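Local atomic coordinates of sulfate adenylyltransferase (Allochromatium vinosum, PDB entry 4DNX), a protein that catalyses the reversible transfer of an adenylyl group from ATP to sulfate, giving adenosine 5'-phosphosulfate and diphosphate. Residues 44-52 with 176-184; 285-296 with 323-332. All coordinates share one frame; numbering follows the deposited sequence.

Interaction 1: 44-52 with 176-184; sequences AVMLGAGYF and TFRTAVEIR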
ATOM      1  N   ALA A  44       5.142 -17.006   5.071  1.00 10.16           N
ATOM      2  CA  ALA A  44       5.700 -16.581   3.776  1.00  9.91           C
ATOM      3  C   ALA A  44       5.431 -15.120   3.476  1.00  9.61           C
ATOM      4  O   ALA A  44       6.269 -14.429   2.926  1.00 11.14           O
ATOM      5  CB  ALA A  44       5.134 -17.465   2.610  1.00  9.85           C
ATOM      6  N   VAL A  45       4.234 -14.654   3.845  1.00  9.33           N
ATOM      7  CA  VAL A  45       3.888 -13.234   3.633  1.00  8.80           C
ATOM      8  C   VAL A  45       4.803 -12.358   4.505  1.00  9.62           C
ATOM      9  O   VAL A  45       5.327 -11.317   3.988  1.00  9.66           O
ATOM     10  CB  VAL A  45       2.402 -12.968   3.921  1.00  8.57           C
ATOM     11  CG1 VAL A  45       2.130 -11.455   3.908  1.00  7.92           C
ATOM     12  CG2 VAL A  45       1.549 -13.596   2.857  1.00  8.93           C
ATOM     13  N   MET A  46       5.027 -12.771   5.766  1.00  9.35           N
ATOM     14  CA  MET A  46       5.879 -11.992   6.707  1.00  8.99           C
ATOM     15  C   MET A  46       7.332 -11.986   6.177  1.00  8.95           C
ATOM     16  O   MET A  46       8.016 -10.949   6.223  1.00 11.80           O
ATOM     17  CB  MET A  46       5.816 -12.527   8.157  1.00  9.19           C
ATOM     18  CG  MET A  46       4.414 -12.364   8.804  1.00  9.00           C
ATOM     19  SD  MET A  46       4.094 -10.598   9.181  1.00 11.60           S
ATOM     20  CE  MET A  46       4.946 -10.454  10.700  1.00 11.16           C
ATOM     21  N   LEU A  47       7.793 -13.127   5.681  1.00  8.73           N
ATOM     22  CA  LEU A  47       9.130 -13.157   5.053  1.00  9.00           C
ATOM     23  C   LEU A  47       9.202 -12.251   3.804  1.00  9.60           C
ATOM     24  O   LEU A  47      10.209 -11.522   3.584  1.00  8.94           O
ATOM     25  CB  LEU A  47       9.442 -14.620   4.634  1.00 10.00           C
ATOM     26  CG  LEU A  47       9.911 -15.499   5.826  1.00 10.92           C
ATOM     27  CD1 LEU A  47       9.768 -16.970   5.386  1.00 12.88           C
ATOM     28  CD2 LEU A  47      11.345 -15.145   6.202  1.00 12.13           C
ATOM     29  N   GLY A  48       8.191 -12.329   2.944  1.00  9.41           N
ATOM     30  CA  GLY A  48       8.106 -11.494   1.726  1.00  9.78           C
ATOM     31  C   GLY A  48       8.150 -10.006   2.047  1.00  9.43           C
ATOM     32  O   GLY A  48       8.769  -9.247   1.325  1.00 10.50           O
ATOM     33  N   ALA A  49       7.512  -9.637   3.160  1.00 10.00           N
ATOM     34  CA  ALA A  49       7.271  -8.206   3.502  1.00 10.35           C
ATOM     35  C   ALA A  49       8.393  -7.647   4.371  1.00 11.51           C
ATOM     36  O   ALA A  49       8.355  -6.461   4.743  1.00 13.13           O
ATOM     37  CB  ALA A  49       5.932  -8.094   4.233  1.00 12.14           C
ATOM     38  N   GLY A  50       9.410  -8.460   4.674  1.00 11.00           N
ATOM     39  CA  GLY A  50      10.590  -7.986   5.436  1.00 10.56           C
ATOM     40  C   GLY A  50      10.429  -8.019   6.963  1.00 10.53           C
ATOM     41  O   GLY A  50      11.371  -7.694   7.711  1.00 10.61           O
ATOM     42  N   TYR A  51       9.257  -8.410   7.451  1.00  9.73           N
ATOM     43  CA  TYR A  51       9.051  -8.480   8.892  1.00  9.53           C
ATOM     44  C   TYR A  51       9.959  -9.532   9.574  1.00  9.54           C
ATOM     45  O   TYR A  51      10.351  -9.363  10.741  1.00  9.96           O
ATOM     46  CB  TYR A  51       7.595  -8.793   9.188  1.00  8.85           C
ATOM     47  CG  TYR A  51       6.664  -7.608   8.949  1.00  8.69           C
ATOM     48  CD1 TYR A  51       6.709  -6.486   9.796  1.00 10.02           C
ATOM     49  CD2 TYR A  51       5.732  -7.622   7.893  1.00  9.08           C
ATOM     50  CE1 TYR A  51       5.854  -5.391   9.585  1.00  9.84           C
ATOM     51  CE2 TYR A  51       4.862  -6.571   7.651  1.00  9.48           C
ATOM     52  CZ  TYR A  51       4.924  -5.439   8.523  1.00  9.74           C
ATOM     53  OH  TYR A  51       4.056  -4.404   8.313  1.00 11.36           O
ATOM     54  N   PHE A  52      10.268 -10.635   8.870  1.00 10.18           N
ATOM     55  CA  PHE A  52      11.102 -11.691   9.452  1.00 10.45           C
ATOM     56  C   PHE A  52      12.524 -11.658   8.891  1.00 10.86           C
ATOM     57  O   PHE A  52      13.271 -12.646   8.908  1.00 12.10           O
ATOM     58  CB  PHE A  52      10.450 -13.072   9.245  1.00 10.45           C
ATOM     59  CG  PHE A  52       9.182 -13.303  10.042  1.00 10.49           C
ATOM     60  CD1 PHE A  52       8.725 -12.421  11.049  1.00 10.81           C
ATOM     61  CD2 PHE A  52       8.417 -14.409   9.744  1.00 10.42           C
ATOM     62  CE1 PHE A  52       7.555 -12.695  11.766  1.00 10.89           C
ATOM     63  CE2 PHE A  52       7.209 -14.698  10.458  1.00 11.29           C
ATOM     64  CZ  PHE A  52       6.779 -13.854  11.433  1.00 11.31           C
ATOM     65  N   THR A 176      -4.333  -0.266   3.810  1.00 15.10           N
ATOM     66  CA  THR A 176      -3.737  -0.400   5.114  1.00 14.28           C
ATOM     67  C   THR A 176      -2.580  -1.400   5.175  1.00 13.73           C
ATOM     68  O   THR A 176      -1.633  -1.183   5.917  1.00 14.07           O
ATOM     69  CB  THR A 176      -4.781  -0.750   6.213  1.00 19.33           C
ATOM     70  OG1 THR A 176      -5.539  -1.875   5.789  1.00 20.42           O
ATOM     71  CG2 THR A 176      -5.741   0.434   6.402  1.00 18.84           C
ATOM     72  N   PHE A 177      -2.644  -2.488   4.389  1.00 11.18           N
ATOM     73  CA  PHE A 177      -1.560  -3.443   4.396  1.00 12.14           C
ATOM     74  C   PHE A 177      -0.269  -2.756   3.990  1.00 10.98           C
ATOM     75  O   PHE A 177      -0.259  -2.052   2.974  1.00 12.48           O
ATOM     76  CB  PHE A 177      -1.796  -4.641   3.458  1.00 12.73           C
ATOM     77  CG  PHE A 177      -0.640  -5.582   3.427  1.00 12.42           C
ATOM     78  CD1 PHE A 177      -0.491  -6.569   4.412  1.00 12.53           C
ATOM     79  CD2 PHE A 177       0.388  -5.423   2.449  1.00 13.77           C
ATOM     80  CE1 PHE A 177       0.623  -7.428   4.400  1.00 13.77           C
ATOM     81  CE2 PHE A 177       1.541  -6.243   2.475  1.00 13.72           C
ATOM     82  CZ  PHE A 177       1.628  -7.267   3.428  1.00 13.57           C
ATOM     83  N   ARG A 178       0.785  -2.972   4.808  1.00 11.03           N
ATOM     84  CA  ARG A 178       2.127  -2.386   4.538  1.00 11.35           C
ATOM     85  C   ARG A 178       3.204  -3.405   4.824  1.00 10.97           C
ATOM     86  O   ARG A 178       3.086  -4.196   5.745  1.00 13.19           O
ATOM     87  CB  ARG A 178       2.413  -1.216   5.503  1.00 14.40           C
ATOM     88  CG  ARG A 178       1.591  -0.052   5.192  1.00 20.60           C
ATOM     89  CD  ARG A 178       2.131   0.742   4.001  1.00 27.58           C
ATOM     90  NE  ARG A 178       1.376   1.977   3.962  1.00 27.21           N
ATOM     91  CZ  ARG A 178       0.119   2.090   3.531  1.00 38.69           C
ATOM     92  NH1 ARG A 178      -0.544   1.041   3.025  1.00 34.29           N
ATOM     93  NH2 ARG A 178      -0.479   3.277   3.586  1.00 41.19           N
ATOM     94  N   THR A 179       4.259  -3.351   4.028  1.00 10.44           N
ATOM     95  CA  THR A 179       5.452  -4.123   4.316  1.00 10.61           C
ATOM     96  C   THR A 179       6.264  -3.420   5.387  1.00  9.98           C
ATOM     97  O   THR A 179       6.104  -2.201   5.606  1.00 10.53           O
ATOM     98  CB  THR A 179       6.344  -4.274   3.056  1.00 10.24           C
ATOM     99  OG1 THR A 179       6.759  -2.971   2.591  1.00 10.41           O
ATOM    100  CG2 THR A 179       5.556  -5.015   1.950  1.00 11.78           C
ATOM    101  N   ALA A 180       7.160  -4.167   6.039  1.00  9.91           N
ATOM    102  CA  ALA A 180       8.118  -3.530   6.988  1.00  9.58           C
ATOM    103  C   ALA A 180       9.001  -2.538   6.210  1.00 10.97           C
ATOM    104  O   ALA A 180       9.404  -1.502   6.755  1.00 11.19           O
ATOM    105  CB  ALA A 180       9.023  -4.588   7.617  1.00  9.87           C
ATOM    106  N   VAL A 181       9.317  -2.869   4.955  1.00  9.79           N
ATOM    107  CA  VAL A 181      10.132  -2.024   4.096  1.00 11.58           C
ATOM    108  C   VAL A 181       9.467  -0.628   3.946  1.00 11.12           C
ATOM    109  O   VAL A 181      10.130   0.418   4.130  1.00 11.82           O
ATOM    110  CB  VAL A 181      10.354  -2.692   2.705  1.00 12.50           C
ATOM    111  CG1 VAL A 181      10.987  -1.704   1.714  1.00 13.45           C
ATOM    112  CG2 VAL A 181      11.187  -4.014   2.865  1.00 13.64           C
ATOM    113  N   GLU A 182       8.170  -0.624   3.662  1.00 10.83           N
ATOM    114  CA  GLU A 182       7.490   0.666   3.393  1.00 12.08           C
ATOM    115  C   GLU A 182       7.245   1.437   4.697  1.00 12.07           C
ATOM    116  O   GLU A 182       7.327   2.685   4.677  1.00 13.71           O
ATOM    117  CB  GLU A 182       6.174   0.427   2.660  1.00 15.53           C
ATOM    118  CG  GLU A 182       5.403   1.731   2.235  1.00 17.20           C
ATOM    119  CD  GLU A 182       6.222   2.761   1.401  1.00 21.01           C
ATOM    120  OE1 GLU A 182       7.274   2.429   0.793  1.00 21.53           O
ATOM    121  OE2 GLU A 182       5.761   3.934   1.314  1.00 24.11           O
ATOM    122  N   ILE A 183       6.969   0.727   5.789  1.00 10.57           N
ATOM    123  CA  ILE A 183       6.809   1.436   7.103  1.00 10.92           C
ATOM    124  C   ILE A 183       8.135   2.130   7.456  1.00 11.15           C
ATOM    125  O   ILE A 183       8.140   3.339   7.838  1.00 12.10           O
ATOM    126  CB  ILE A 183       6.366   0.468   8.172  1.00 10.54           C
ATOM    127  CG1 ILE A 183       4.912   0.073   7.901  1.00  9.98           C
ATOM    128  CG2 ILE A 183       6.487   1.078   9.533  1.00 10.02           C
ATOM    129  CD1 ILE A 183       4.342  -1.038   8.845  1.00 10.11           C
ATOM    130  N   ARG A 184       9.278   1.414   7.298  1.00 10.84           N
ATOM    131  CA  ARG A 184      10.608   2.032   7.539  1.00 13.27           C
ATOM    132  C   ARG A 184      10.841   3.284   6.652  1.00 15.74           C
ATOM    133  O   ARG A 184      11.321   4.319   7.147  1.00 16.54           O
ATOM    134  CB  ARG A 184      11.727   0.935   7.351  1.00 14.55           C
ATOM    135  CG  ARG A 184      13.186   1.252   7.701  1.00 19.87           C
ATOM    136  CD  ARG A 184      13.947  -0.119   7.724  1.00 18.34           C
ATOM    137  NE  ARG A 184      13.917  -0.794   9.051  1.00 16.43           N
ATOM    138  CZ  ARG A 184      14.798  -0.532  10.018  1.00 16.65           C
ATOM    139  NH1 ARG A 184      15.751   0.419   9.849  1.00 18.47           N
ATOM    140  NH2 ARG A 184      14.715  -1.142  11.193  1.00 16.99           N
TER

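Interaction 2: 285-296 with 323-332; sequences QNMGATHFIIGR and LAIEIFRADN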
ATOM      1  N   GLN A 285      10.802  -4.085  15.446  1.00 11.23           N
ATOM      2  CA  GLN A 285      12.131  -3.456  15.262  1.00 11.85           C
ATOM      3  C   GLN A 285      12.433  -3.422  13.775  1.00 11.89           C
ATOM      4  O   GLN A 285      12.930  -2.395  13.258  1.00 12.26           O
ATOM      5  CB  GLN A 285      13.228  -4.198  16.040  1.00 12.48           C
ATOM      6  CG  GLN A 285      14.608  -3.507  15.881  1.00 13.27           C
ATOM      7  CD  GLN A 285      15.706  -4.133  16.727  1.00 14.84           C
ATOM      8  OE1 GLN A 285      15.483  -4.529  17.880  1.00 15.14           O
ATOM      9  NE2 GLN A 285      16.927  -4.166  16.177  1.00 15.34           N
ATOM     10  N   ASN A 286      12.144  -4.530  13.077  1.00 12.11           N
ATOM     11  CA  ASN A 286      12.372  -4.526  11.612  1.00 11.81           C
ATOM     12  C   ASN A 286      11.635  -3.414  10.830  1.00 12.25           C
ATOM     13  O   ASN A 286      12.183  -2.846   9.905  1.00 12.84           O
ATOM     14  CB  ASN A 286      12.081  -5.912  11.002  1.00 10.72           C
ATOM     15  CG  ASN A 286      13.267  -6.833  11.123  1.00 11.74           C
ATOM     16  OD1 ASN A 286      14.401  -6.375  11.283  1.00 12.18           O
ATOM     17  ND2 ASN A 286      13.027  -8.134  10.997  1.00 11.01           N
ATOM     18  N   MET A 287      10.416  -3.091  11.250  1.00 11.63           N
ATOM     19  CA  MET A 287       9.638  -2.038  10.610  1.00 10.59           C
ATOM     20  C   MET A 287      10.103  -0.615  11.032  1.00 11.37           C
ATOM     21  O   MET A 287       9.741   0.347  10.351  1.00 11.71           O
ATOM     22  CB  MET A 287       8.139  -2.286  10.805  1.00 11.27           C
ATOM     23  CG  MET A 287       7.617  -1.648  12.044  1.00 11.30           C
ATOM     24  SD  MET A 287       5.892  -2.178  12.293  1.00 14.66           S
ATOM     25  CE  MET A 287       5.482  -1.086  13.690  1.00 13.72           C
ATOM     26  N   GLY A 288      10.989  -0.492  12.058  1.00 11.06           N
ATOM     27  CA  GLY A 288      11.579   0.799  12.399  1.00 12.16           C
ATOM     28  C   GLY A 288      11.108   1.411  13.720  1.00 12.78           C
ATOM     29  O   GLY A 288      11.501   2.543  14.053  1.00 13.08           O
ATOM     30  N   ALA A 289      10.267   0.684  14.455  1.00 11.79           N
ATOM     31  CA  ALA A 289       9.817   1.187  15.763  1.00 11.91           C
ATOM     32  C   ALA A 289      10.945   1.073  16.776  1.00 12.43           C
ATOM     33  O   ALA A 289      11.727   0.096  16.743  1.00 13.80           O
ATOM     34  CB  ALA A 289       8.584   0.432  16.255  1.00 11.91           C
ATOM     35  N   THR A 290      11.023   2.057  17.676  1.00 13.41           N
ATOM     36  CA  THR A 290      12.026   2.067  18.723  1.00 13.97           C
ATOM     37  C   THR A 290      11.479   1.560  20.062  1.00 13.81           C
ATOM     38  O   THR A 290      12.269   1.208  20.962  1.00 13.92           O
ATOM     39  CB  THR A 290      12.660   3.486  18.914  1.00 15.29           C
ATOM     40  OG1 THR A 290      11.637   4.429  19.225  1.00 14.34           O
ATOM     41  CG2 THR A 290      13.401   3.970  17.680  1.00 15.54           C
ATOM     42  N   HIS A 291      10.150   1.580  20.210  1.00 13.68           N
ATOM     43  CA  HIS A 291       9.453   1.206  21.441  1.00 13.70           C
ATOM     44  C   HIS A 291       8.206   0.403  21.072  1.00 13.53           C
ATOM     45  O   HIS A 291       7.575   0.681  20.059  1.00 15.68           O
ATOM     46  CB  HIS A 291       9.072   2.472  22.215  1.00 15.07           C
ATOM     47  CG  HIS A 291      10.261   3.208  22.736  1.00 15.90           C
ATOM     48  ND1 HIS A 291      11.005   4.078  21.957  1.00 16.89           N
ATOM     49  CD2 HIS A 291      10.870   3.173  23.943  1.00 16.97           C
ATOM     50  CE1 HIS A 291      12.015   4.548  22.661  1.00 17.37           C
ATOM     51  NE2 HIS A 291      11.957   4.016  23.871  1.00 17.83           N
ATOM     52  N   PHE A 292       7.830  -0.559  21.897  1.00 12.88           N
ATOM     53  CA  PHE A 292       6.685  -1.396  21.643  1.00 12.42           C
ATOM     54  C   PHE A 292       5.885  -1.536  22.925  1.00 13.03           C
ATOM     55  O   PHE A 292       6.458  -1.846  23.970  1.00 13.69           O
ATOM     56  CB  PHE A 292       7.148  -2.799  21.180  1.00 13.71           C
ATOM     57  CG  PHE A 292       6.019  -3.787  21.001  1.00 14.76           C
ATOM     58  CD1 PHE A 292       4.866  -3.440  20.319  1.00 14.72           C
ATOM     59  CD2 PHE A 292       6.160  -5.095  21.467  1.00 16.36           C
ATOM     60  CE1 PHE A 292       3.803  -4.376  20.131  1.00 15.74           C
ATOM     61  CE2 PHE A 292       5.139  -6.018  21.297  1.00 16.18           C
ATOM     62  CZ  PHE A 292       3.965  -5.671  20.629  1.00 15.38           C
ATOM     63  N   ILE A 293       4.584  -1.272  22.855  1.00 12.86           N
ATOM     64  CA  ILE A 293       3.727  -1.314  24.059  1.00 13.41           C
ATOM     65  C   ILE A 293       3.281  -2.771  24.299  1.00 13.95           C
ATOM     66  O   ILE A 293       2.671  -3.410  23.413  1.00 13.57           O
ATOM     67  CB  ILE A 293       2.469  -0.470  23.855  1.00 13.83           C
ATOM     68  CG1 ILE A 293       2.827   1.012  23.795  1.00 14.18           C
ATOM     69  CG2 ILE A 293       1.415  -0.689  25.003  1.00 15.19           C
ATOM     70  CD1 ILE A 293       1.646   1.918  23.402  1.00 14.20           C
ATOM     71  N   ILE A 294       3.520  -3.246  25.514  1.00 14.03           N
ATOM     72  CA  ILE A 294       3.068  -4.588  25.962  1.00 14.52           C
ATOM     73  C   ILE A 294       2.342  -4.367  27.289  1.00 15.24           C
ATOM     74  O   ILE A 294       2.933  -3.923  28.255  1.00 15.69           O
ATOM     75  CB  ILE A 294       4.281  -5.538  26.187  1.00 15.81           C
ATOM     76  CG1 ILE A 294       5.035  -5.720  24.862  1.00 15.34           C
ATOM     77  CG2 ILE A 294       3.850  -6.939  26.852  1.00 16.30           C
ATOM     78  CD1 ILE A 294       6.101  -6.799  24.860  1.00 16.54           C
ATOM     79  N   GLY A 295       1.057  -4.675  27.297  1.00 15.30           N
ATOM     80  CA  GLY A 295       0.223  -4.599  28.506  1.00 16.97           C
ATOM     81  C   GLY A 295       0.011  -5.935  29.205  1.00 18.50           C
ATOM     82  O   GLY A 295       0.775  -6.877  29.008  1.00 21.01           O
ATOM     83  N   ARG A 296      -1.054  -6.033  29.999  1.00 18.78           N
ATOM     84  CA  ARG A 296      -1.397  -7.259  30.731  1.00 20.47           C
ATOM     85  C   ARG A 296      -1.894  -8.332  29.781  1.00 20.49           C
ATOM     86  O   ARG A 296      -2.669  -8.034  28.855  1.00 18.71           O
ATOM     87  CB  ARG A 296      -2.495  -6.902  31.726  1.00 24.45           C
ATOM     88  CG  ARG A 296      -2.944  -8.009  32.641  1.00 28.76           C
ATOM     89  CD  ARG A 296      -4.061  -7.495  33.552  1.00 31.88           C
ATOM     90  NE  ARG A 296      -3.548  -6.576  34.561  1.00 36.33           N
ATOM     91  CZ  ARG A 296      -3.257  -6.913  35.815  1.00 37.24           C
ATOM     92  NH1 ARG A 296      -3.424  -8.157  36.241  1.00 37.40           N
ATOM     93  NH2 ARG A 296      -2.796  -6.000  36.650  1.00 41.53           N
ATOM     94  N   LEU A 323      18.047  -7.607  20.740  1.00 20.60           N
ATOM     95  CA  LEU A 323      17.051  -6.630  20.302  1.00 19.28           C
ATOM     96  C   LEU A 323      17.452  -5.260  20.757  1.00 20.62           C
ATOM     97  O   LEU A 323      17.927  -5.098  21.866  1.00 22.08           O
ATOM     98  CB  LEU A 323      15.668  -6.927  20.907  1.00 19.34           C
ATOM     99  CG  LEU A 323      14.948  -8.164  20.343  1.00 18.86           C
ATOM    100  CD1 LEU A 323      13.682  -8.445  21.151  1.00 21.54           C
ATOM    101  CD2 LEU A 323      14.596  -8.013  18.876  1.00 21.89           C
ATOM    102  N   ALA A 324      17.227  -4.268  19.904  1.00 18.54           N
ATOM    103  CA  ALA A 324      17.429  -2.891  20.287  1.00 18.39           C
ATOM    104  C   ALA A 324      16.139  -2.186  20.655  1.00 17.29           C
ATOM    105  O   ALA A 324      16.174  -1.187  21.364  1.00 17.50           O
ATOM    106  CB  ALA A 324      18.188  -2.112  19.203  1.00 19.83           C
ATOM    107  N   ILE A 325      15.004  -2.687  20.151  1.00 15.52           N
ATOM    108  CA  ILE A 325      13.684  -2.109  20.497  1.00 14.87           C
ATOM    109  C   ILE A 325      13.442  -2.251  22.000  1.00 16.36           C
ATOM    110  O   ILE A 325      13.859  -3.264  22.614  1.00 17.05           O
ATOM    111  CB  ILE A 325      12.553  -2.736  19.645  1.00 14.01           C
ATOM    112  CG1 ILE A 325      11.210  -1.997  19.838  1.00 13.49           C
ATOM    113  CG2 ILE A 325      12.408  -4.277  19.898  1.00 12.93           C
ATOM    114  CD1 ILE A 325      10.095  -2.361  18.766  1.00 13.33           C
ATOM    115  N   GLU A 326      12.794  -1.245  22.594  1.00 16.28           N
ATOM    116  CA  GLU A 326      12.539  -1.224  24.045  1.00 18.58           C
ATOM    117  C   GLU A 326      11.049  -1.453  24.294  1.00 17.91           C
ATOM    118  O   GLU A 326      10.234  -1.126  23.451  1.00 17.25           O
ATOM    119  CB  GLU A 326      12.941   0.130  24.632  1.00 22.33           C
ATOM    120  CG  GLU A 326      14.439   0.374  24.618  1.00 32.25           C
ATOM    121  CD  GLU A 326      14.794   1.720  25.206  1.00 43.00           C
ATOM    122  OE1 GLU A 326      15.506   2.502  24.523  1.00 51.80           O
ATOM    123  OE2 GLU A 326      14.339   2.007  26.344  1.00 47.80           O
ATOM    124  N   ILE A 327      10.705  -2.013  25.457  1.00 17.57           N
ATOM    125  CA  ILE A 327       9.310  -2.282  25.766  1.00 17.87           C
ATOM    126  C   ILE A 327       8.790  -1.167  26.660  1.00 17.89           C
ATOM    127  O   ILE A 327       9.453  -0.806  27.639  1.00 19.52           O
ATOM    128  CB  ILE A 327       9.141  -3.642  26.493  1.00 17.82           C
ATOM    129  CG1 ILE A 327       9.662  -4.816  25.612  1.00 17.23           C
ATOM    130  CG2 ILE A 327       7.647  -3.856  26.916  1.00 17.21           C
ATOM    131  CD1 ILE A 327       9.237  -4.792  24.131  1.00 15.83           C
ATOM    132  N   PHE A 328       7.619  -0.636  26.318  1.00 16.83           N
ATOM    133  CA  PHE A 328       6.864   0.199  27.224  1.00 16.99           C
ATOM    134  C   PHE A 328       5.874  -0.721  27.948  1.00 17.47           C
ATOM    135  O   PHE A 328       5.015  -1.327  27.297  1.00 16.67           O
ATOM    136  CB  PHE A 328       6.068   1.281  26.483  1.00 15.82           C
ATOM    137  CG  PHE A 328       5.261   2.153  27.439  1.00 17.50           C
ATOM    138  CD1 PHE A 328       3.924   1.890  27.701  1.00 17.12           C
ATOM    139  CD2 PHE A 328       5.890   3.191  28.113  1.00 18.12           C
ATOM    140  CE1 PHE A 328       3.200   2.707  28.638  1.00 19.62           C
ATOM    141  CE2 PHE A 328       5.171   4.006  29.028  1.00 19.69           C
ATOM    142  CZ  PHE A 328       3.837   3.744  29.278  1.00 19.14           C
ATOM    143  N   ARG A 329       6.020  -0.826  29.264  1.00 18.93           N
ATOM    144  CA  ARG A 329       5.236  -1.789  30.047  1.00 20.16           C
ATOM    145  C   ARG A 329       3.947  -1.117  30.492  1.00 20.66           C
ATOM    146  O   ARG A 329       3.972  -0.243  31.363  1.00 22.09           O
ATOM    147  CB  ARG A 329       6.046  -2.265  31.259  1.00 21.95           C
ATOM    148  CG  ARG A 329       7.195  -3.168  30.878  1.00 23.21           C
ATOM    149  CD  ARG A 329       8.048  -3.568  32.105  1.00 28.61           C
ATOM    150  NE  ARG A 329       9.060  -4.542  31.687  1.00 32.55           N
ATOM    151  CZ  ARG A 329       9.745  -5.325  32.519  1.00 36.10           C
ATOM    152  NH1 ARG A 329       9.563  -5.245  33.831  1.00 38.03           N
ATOM    153  NH2 ARG A 329      10.634  -6.172  32.030  1.00 36.37           N
ATOM    154  N   ALA A 330       2.849  -1.511  29.859  1.00 19.33           N
ATOM    155  CA  ALA A 330       1.522  -0.968  30.167  1.00 20.00           C
ATOM    156  C   ALA A 330       0.782  -1.808  31.215  1.00 21.23           C
ATOM    157  O   ALA A 330       1.201  -2.917  31.573  1.00 21.41           O
ATOM    158  CB  ALA A 330       0.703  -0.869  28.892  1.00 18.13           C
ATOM    159  N   ASP A 331      -0.315  -1.255  31.729  1.00 22.21           N
ATOM    160  CA  ASP A 331      -1.169  -1.933  32.709  1.00 23.98           C
ATOM    161  C   ASP A 331      -2.568  -1.322  32.562  1.00 24.30           C
ATOM    162  O   ASP A 331      -2.765  -0.404  31.736  1.00 23.30           O
ATOM    163  CB  ASP A 331      -0.597  -1.736  34.114  1.00 26.43           C
ATOM    164  CG  ASP A 331      -1.096  -2.766  35.122  1.00 29.31           C
ATOM    165  OD1 ASP A 331      -2.128  -3.417  34.879  1.00 30.83           O
ATOM    166  OD2 ASP A 331      -0.453  -2.899  36.185  1.00 30.67           O
ATOM    167  N   ASN A 332      -3.526  -1.831  33.338  1.00 25.73           N
ATOM    168  CA  ASN A 332      -4.923  -1.378  33.285  1.00 27.09           C
ATOM    169  C   ASN A 332      -5.033   0.137  33.485  1.00 24.30           C
ATOM    170  O   ASN A 332      -4.314   0.721  34.308  1.00 24.25           O
ATOM    171  CB  ASN A 332      -5.749  -2.051  34.381  1.00 31.15           C
ATOM    172  CG  ASN A 332      -5.868  -3.577  34.208  1.00 35.03           C
ATOM    173  OD1 ASN A 332      -5.989  -4.092  33.096  1.00 38.05           O
ATOM    174  ND2 ASN A 332      -5.875  -4.287  35.330  1.00 41.68           N
TER
HETATM  175  O   HOH W   1      14.926   1.583  21.210  1.00 20.40           O
HETATM  176  O   HOH W   2      13.959   5.008  25.726  1.00 39.03           O

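Interaction 1: 44-52 with 176-184
Tyr51 lays one ring face over the start of helix 180-190, and this is where the contact is tightest. Ala180 CB sits 3.9 Å from the centroid of the Tyr51 ring, 21° off the ring normal, a CH-pi contact, and Ala180 N lies over a face as well, offset toward the rim. With CG anti to its carbonyl carbon (chi1 -74°), the Tyr51 side chain swings across so that OH donates to Arg178 O at 2.8 Å, coming from above the carbonyl plane. The same hydroxyl is bonded to His227, and Ile183 CD1 meets it at the ring edge, 3.4 Å from Tyr51 OH. The Ala180 N that lies over the ring donates to Ala49 O over 2.9 Å, a bent bond (135°).

The end of one helix meets the start of another here, and each is capped. Helix 38-48 closes in a Schellman motif whose positive-phi residue is Gly50; helix 180-190 opens at the N-cap Thr179, whose OG1 accepts from Glu182 N. The junction joins the PUA-like region to the ATP-sulfurylase region.

Between the two segments the fit is looser at Phe177, where Val45 CG1 approaches CZ of that ring obliquely at 4.2 Å and Ala49 CB stays 4.5 Å from the same Phe177 CZ; Phe166 and Leu230 also pack on this ring. Val181 is the partly exposed point. The second subunit covers Thr179 and Arg178: its Asp175 bonds Thr179 OG1, and its Glu182 forms a salt bridge with Arg178.

Interaction 2: 285-296 with 323-332
Thr290 to Ile294 and Glu326 to Ala330 are joined by five backbone hydrogen bonds in parallel register. Glu326 N donates to Thr290 O, Phe292 N to Glu326 O, Phe328 N to Phe292 O, Ile294 N to Phe328 O (3.0 Å and nearly straight) and Ala330 N to Ile294 O.

A side chain extends this pairing at the N-terminal end. Gln285, with CG anti to the backbone N (chi1 -178°) and the chain extended beyond it, carries OE1 to two successive amides: Ala324 N at 2.7 Å and Ile325 N at 3.0 Å from that oxygen, both from the same face of the amide plane. Its NE2 goes to Lys3 O. A leucine in its place would probably leave the amides of Ala324 and Ile325 without their shared acceptor and let the approach to strand 326-329 move.

Carbon contacts differ on the two faces. On one, Ile325 CD1 packs against Phe292 CB (3.8 Å) and Ala289 CB, while Ile327 CD1 touches the Phe292 ring edge and meets Ile294 CD1 at 3.8 Å; Phe314 of helix 309-316 lies against Ile294 and Ile327. On the other, Ile293 runs alongside Phe328, and helix 206-219 covers both; His291 and Glu326 also lie side by side on this face, with His291 CD2 3.7 Å from Glu326 CB.

Among the polar contacts, His291 ND1 shares a hydrogen bond with Thr290 OG1 (2.8 Å). Water 2, in the imidazole plane, is bonded to His291 NE2 and weakly to Glu326 OE2. At the far end Arg296 NH2 forms a salt bridge to the syn lone pair of Asp331 OD1 (3.2 Å), an oxygen that also takes Asn332 N.

Strand 291-294, helix 309-316 and strand 326-329 make a beta-alpha-beta crossover, placing 326-329 at the edge of the five-stranded parallel sheet of this Rossmann-like fold.

In the fold
From the N terminus, the chain first passes through 44-52, then runs 123 residues, including most strands of the mixed sheet, before 176-184 returns to close interaction 1. Interaction 2 opens only afterwards and closes a much shorter loop of 26 residues around helix 309-316. The two are therefore in series, neither nested nor crossed. The first ties the PUA-like region to the ATP-sulfurylase region; the second lies wholly inside the latter, at one edge of its parallel sheet. Their centres are about 18 Å apart, yet they touch at the end of helix 274-287: Asn286 probably accepts from Arg184 through its backbone oxygen and gives its side-chain amide to Tyr51 O.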